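Local coordinates for deoxyribodipyrimidine photo-lyase (Oryza sativa Japonica Group, PDB 3UMV), which repairs ultraviolet-damaged DNA by using light and a bound FAD to split cyclobutane pyrimidine dimers back into separate pyrimidines, at residues A[37-48]-A[68-77]. Sequence-based numbering, arbitrary orientation.
Sequences GGPVVYWMLRDQ and SPLAVAFALF. With URE (urea), chain M.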
loop_
_atom_site.group_PDB
_atom_site.type_symbol
_atom_site.label_atom_id
_atom_site.label_comp_id
_atom_site.label_asym_id
_atom_site.label_seq_id
_atom_site.Cartn_x
_atom_site.Cartn_y
_atom_site.Cartn_z
ATOM N N GLY A 37 32.555 -11.830 0.333
ATOM C CA GLY A 37 33.384 -10.767 -0.196
ATOM C C GLY A 37 32.674 -10.066 -1.338
ATOM O O GLY A 37 33.025 -8.945 -1.699
ATOM N N GLY A 38 31.670 -10.731 -1.903
ATOM C CA GLY A 38 30.868 -10.142 -2.960
ATOM C C GLY A 38 29.864 -9.142 -2.401
ATOM O O GLY A 38 29.415 -9.282 -1.266
ATOM N N PRO A 39 29.518 -8.123 -3.199
ATOM C CA PRO A 39 28.554 -7.086 -2.810
ATOM C C PRO A 39 27.217 -7.658 -2.337
ATOM O O PRO A 39 26.813 -8.749 -2.745
ATOM C CB PRO A 39 28.344 -6.300 -4.106
ATOM C CG PRO A 39 29.655 -6.496 -4.873
ATOM C CD PRO A 39 30.084 -7.898 -4.541
ATOM N N VAL A 40 26.539 -6.914 -1.472
ATOM C CA VAL A 40 25.163 -7.211 -1.119
ATOM C C VAL A 40 24.278 -6.204 -1.846
ATOM O O VAL A 40 24.564 -5.002 -1.839
ATOM C CB VAL A 40 24.926 -7.085 0.403
ATOM C CG1 VAL A 40 23.442 -7.311 0.734
ATOM C CG2 VAL A 40 25.844 -8.056 1.169
ATOM N N VAL A 41 23.220 -6.693 -2.491
ATOM C CA VAL A 41 22.304 -5.819 -3.217
ATOM C C VAL A 41 20.921 -5.899 -2.596
ATOM O O VAL A 41 20.380 -6.994 -2.451
ATOM C CB VAL A 41 22.173 -6.234 -4.688
ATOM C CG1 VAL A 41 21.153 -5.344 -5.415
ATOM C CG2 VAL A 41 23.530 -6.187 -5.373
ATOM N N TYR A 42 20.365 -4.743 -2.221
ATOM C CA TYR A 42 18.985 -4.663 -1.768
ATOM C C TYR A 42 18.119 -4.231 -2.949
ATOM O O TYR A 42 18.253 -3.117 -3.465
ATOM C CB TYR A 42 18.838 -3.692 -0.581
ATOM C CG TYR A 42 17.413 -3.266 -0.271
ATOM C CD1 TYR A 42 16.349 -4.161 -0.373
ATOM C CD2 TYR A 42 17.132 -1.963 0.151
ATOM C CE1 TYR A 42 15.041 -3.769 -0.101
ATOM C CE2 TYR A 42 15.817 -1.560 0.440
ATOM C CZ TYR A 42 14.784 -2.470 0.323
ATOM O OH TYR A 42 13.489 -2.085 0.616
ATOM N N TRP A 43 17.289 -5.157 -3.415
ATOM C CA TRP A 43 16.302 -4.861 -4.436
ATOM C C TRP A 43 15.100 -4.222 -3.747
ATOM O O TRP A 43 14.270 -4.906 -3.158
ATOM C CB TRP A 43 15.916 -6.146 -5.187
ATOM C CG TRP A 43 14.770 -5.977 -6.161
ATOM C CD1 TRP A 43 14.243 -4.798 -6.617
ATOM C CD2 TRP A 43 13.994 -7.023 -6.772
ATOM N NE1 TRP A 43 13.212 -5.048 -7.481
ATOM C CE2 TRP A 43 13.031 -6.402 -7.592
ATOM C CE3 TRP A 43 14.023 -8.425 -6.707
ATOM C CZ2 TRP A 43 12.092 -7.135 -8.344
ATOM C CZ3 TRP A 43 13.089 -9.154 -7.463
ATOM C CH2 TRP A 43 12.144 -8.505 -8.265
ATOM N N MET A 44 15.059 -2.893 -3.785
ATOM C CA MET A 44 13.974 -2.115 -3.206
ATOM C C MET A 44 12.762 -2.155 -4.125
ATOM O O MET A 44 12.884 -1.876 -5.314
ATOM C CB MET A 44 14.442 -0.669 -3.064
ATOM C CG MET A 44 13.404 0.282 -2.474
ATOM S SD MET A 44 14.046 1.968 -2.475
ATOM C CE MET A 44 15.073 1.982 -1.007
ATOM N N LEU A 45 11.596 -2.482 -3.581
ATOM C CA LEU A 45 10.369 -2.421 -4.357
ATOM C C LEU A 45 9.233 -1.802 -3.571
ATOM O O LEU A 45 8.765 -0.720 -3.918
ATOM C CB LEU A 45 9.985 -3.797 -4.910
ATOM C CG LEU A 45 8.900 -3.774 -5.988
ATOM C CD1 LEU A 45 9.090 -4.990 -6.891
ATOM C CD2 LEU A 45 7.493 -3.745 -5.373
ATOM N N ARG A 46 8.793 -2.473 -2.510
ATOM C CA ARG A 46 7.670 -1.944 -1.732
ATOM C C ARG A 46 8.060 -0.824 -0.783
ATOM O O ARG A 46 7.253 0.071 -0.511
ATOM C CB ARG A 46 6.958 -3.049 -0.959
ATOM C CG ARG A 46 5.570 -2.634 -0.468
ATOM C CD ARG A 46 4.956 -3.746 0.334
ATOM N NE ARG A 46 3.560 -3.498 0.662
ATOM C CZ ARG A 46 2.825 -4.366 1.351
ATOM N NH1 ARG A 46 3.373 -5.511 1.749
ATOM N NH2 ARG A 46 1.557 -4.106 1.626
ATOM N N ASP A 47 9.287 -0.852 -0.277
ATOM C CA ASP A 47 9.622 0.071 0.802
ATOM C C ASP A 47 10.627 1.126 0.357
ATOM O O ASP A 47 11.835 0.996 0.560
ATOM C CB ASP A 47 10.074 -0.725 2.031
ATOM C CG ASP A 47 8.961 -1.624 2.567
ATOM O OD1 ASP A 47 8.989 -2.831 2.269
ATOM O OD2 ASP A 47 8.023 -1.113 3.234
ATOM N N GLN A 48 10.087 2.176 -0.261
ATOM C CA GLN A 48 10.867 3.201 -0.928
ATOM C C GLN A 48 11.330 4.291 0.034
ATOM O O GLN A 48 10.878 5.448 -0.029
ATOM C CB GLN A 48 10.066 3.761 -2.098
ATOM C CG GLN A 48 9.738 2.676 -3.117
ATOM C CD GLN A 48 8.521 2.988 -3.959
ATOM O OE1 GLN A 48 8.227 4.150 -4.251
ATOM N NE2 GLN A 48 7.809 1.944 -4.366
ATOM N N SER A 68 31.970 -6.581 2.845
ATOM C CA SER A 68 31.621 -6.388 1.444
ATOM C C SER A 68 30.818 -5.107 1.277
ATOM O O SER A 68 30.222 -4.617 2.242
ATOM C CB SER A 68 30.821 -7.582 0.935
ATOM O OG SER A 68 31.578 -8.777 1.058
ATOM N N PRO A 69 30.818 -4.547 0.057
ATOM C CA PRO A 69 30.074 -3.316 -0.230
ATOM C C PRO A 69 28.573 -3.557 -0.368
ATOM O O PRO A 69 28.137 -4.698 -0.547
ATOM C CB PRO A 69 30.662 -2.857 -1.564
ATOM C CG PRO A 69 31.125 -4.098 -2.211
ATOM C CD PRO A 69 31.612 -4.993 -1.101
ATOM N N LEU A 70 27.814 -2.468 -0.294
ATOM C CA LEU A 70 26.352 -2.499 -0.255
ATOM C C LEU A 70 25.776 -1.565 -1.311
ATOM O O LEU A 70 26.220 -0.424 -1.437
ATOM C CB LEU A 70 25.868 -2.036 1.118
ATOM C CG LEU A 70 24.348 -1.889 1.304
ATOM C CD1 LEU A 70 23.657 -3.228 1.217
ATOM C CD2 LEU A 70 24.032 -1.225 2.625
ATOM N N ALA A 71 24.792 -2.051 -2.065
ATOM C CA ALA A 71 24.115 -1.240 -3.075
ATOM C C ALA A 71 22.601 -1.415 -2.994
ATOM O O ALA A 71 22.119 -2.457 -2.547
ATOM C CB ALA A 71 24.588 -1.599 -4.460
ATOM N N VAL A 72 21.866 -0.386 -3.412
ATOM C CA VAL A 72 20.410 -0.459 -3.532
ATOM C C VAL A 72 20.055 -0.437 -5.016
ATOM O O VAL A 72 20.666 0.301 -5.800
ATOM C CB VAL A 72 19.713 0.734 -2.830
ATOM C CG1 VAL A 72 18.207 0.680 -3.064
ATOM C CG2 VAL A 72 20.048 0.758 -1.344
ATOM N N ALA A 73 19.089 -1.259 -5.413
ATOM C CA ALA A 73 18.610 -1.271 -6.791
ATOM C C ALA A 73 17.093 -1.200 -6.821
ATOM O O ALA A 73 16.428 -1.866 -6.034
ATOM C CB ALA A 73 19.100 -2.528 -7.527
ATOM N N PHE A 74 16.547 -0.370 -7.712
ATOM C CA PHE A 74 15.099 -0.273 -7.875
ATOM C C PHE A 74 14.729 -0.559 -9.319
ATOM O O PHE A 74 15.295 0.041 -10.241
ATOM C CB PHE A 74 14.591 1.117 -7.498
ATOM C CG PHE A 74 13.099 1.236 -7.549
ATOM C CD1 PHE A 74 12.340 1.007 -6.407
ATOM C CD2 PHE A 74 12.445 1.535 -8.735
ATOM C CE1 PHE A 74 10.963 1.094 -6.451
ATOM C CE2 PHE A 74 11.064 1.627 -8.784
ATOM C CZ PHE A 74 10.318 1.409 -7.646
ATOM N N ALA A 75 13.791 -1.472 -9.536
ATOM C CA ALA A 75 13.306 -1.734 -10.899
ATOM C C ALA A 75 11.904 -1.183 -11.101
ATOM O O ALA A 75 10.967 -1.585 -10.410
ATOM C CB ALA A 75 13.329 -3.230 -11.206
ATOM N N LEU A 76 11.760 -0.250 -12.040
ATOM C CA LEU A 76 10.440 0.221 -12.445
ATOM C C LEU A 76 9.849 -0.747 -13.475
ATOM O O LEU A 76 10.480 -1.018 -14.492
ATOM C CB LEU A 76 10.545 1.615 -13.064
ATOM C CG LEU A 76 9.193 2.270 -13.378
ATOM C CD1 LEU A 76 8.448 2.616 -12.072
ATOM C CD2 LEU A 76 9.360 3.507 -14.253
ATOM N N PHE A 77 8.659 -1.285 -13.222
ATOM C CA PHE A 77 8.010 -2.100 -14.251
ATOM C C PHE A 77 7.677 -1.188 -15.428
ATOM O O PHE A 77 7.114 -0.113 -15.251
ATOM C CB PHE A 77 6.740 -2.764 -13.728
ATOM C CG PHE A 77 6.986 -3.842 -12.704
ATOM C CD1 PHE A 77 6.630 -5.156 -12.961
ATOM C CD2 PHE A 77 7.566 -3.541 -11.489
ATOM C CE1 PHE A 77 6.853 -6.151 -12.018
ATOM C CE2 PHE A 77 7.800 -4.533 -10.547
ATOM C CZ PHE A 77 7.440 -5.838 -10.815
HETATM C C URE M . 7.244 -0.356 -9.782
HETATM O O URE M . 8.068 -1.049 -9.179
HETATM N N1 URE M . 7.301 -0.265 -11.085
HETATM N N2 URE M . 6.284 0.271 -9.143
HETATM O O HOH W 1 11.834 -2.516 -7.780
#
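V40 N to P69 O opens a ladder of five backbone hydrogen bonds that runs through A71, Y42 and A73 to M44 N, pairing strands 40-44 and 70-75 in parallel. With helix 54-66 as the connection, they form a beta-alpha-beta unit of the Rossmann-like alpha/beta domain of photolyases, and V40, Y42 and L70 pack against that helix. Where the strands part, water takes over the ladder: water 1 donates to M44 O and accepts from A75 N, each at 2.8 Å. It also accepts from W43 NE1 (2.9 Å), sitting at the indole edge in the plane of the ring. F74 illustrates how one side chain can cover such an opening from one side. Its CB lies 4.1 Å from M44 O; CG, anti to the backbone N (chi1 -176°), carries the ring forward, alongside the opening. CD1 comes to 3.1 Å from M44 O and also meets M44 CG, the ring edge at CE1 meets L45 O and Q48 NE2, and CZ ends 3.7 Å from the urea oxygen. Water 1 sits over the centre of one ring face. With an alanine at F74, the cover over this water would be lost, which is likely to open a gap there, leave the Q48 side chain without its aromatic neighbour and take one of two rings from the urea. The Q48 amide, turned 78° from the ring plane, is fixed by a nearly straight hydrogen bond from NE2 to L45 O, 2.9 Å long.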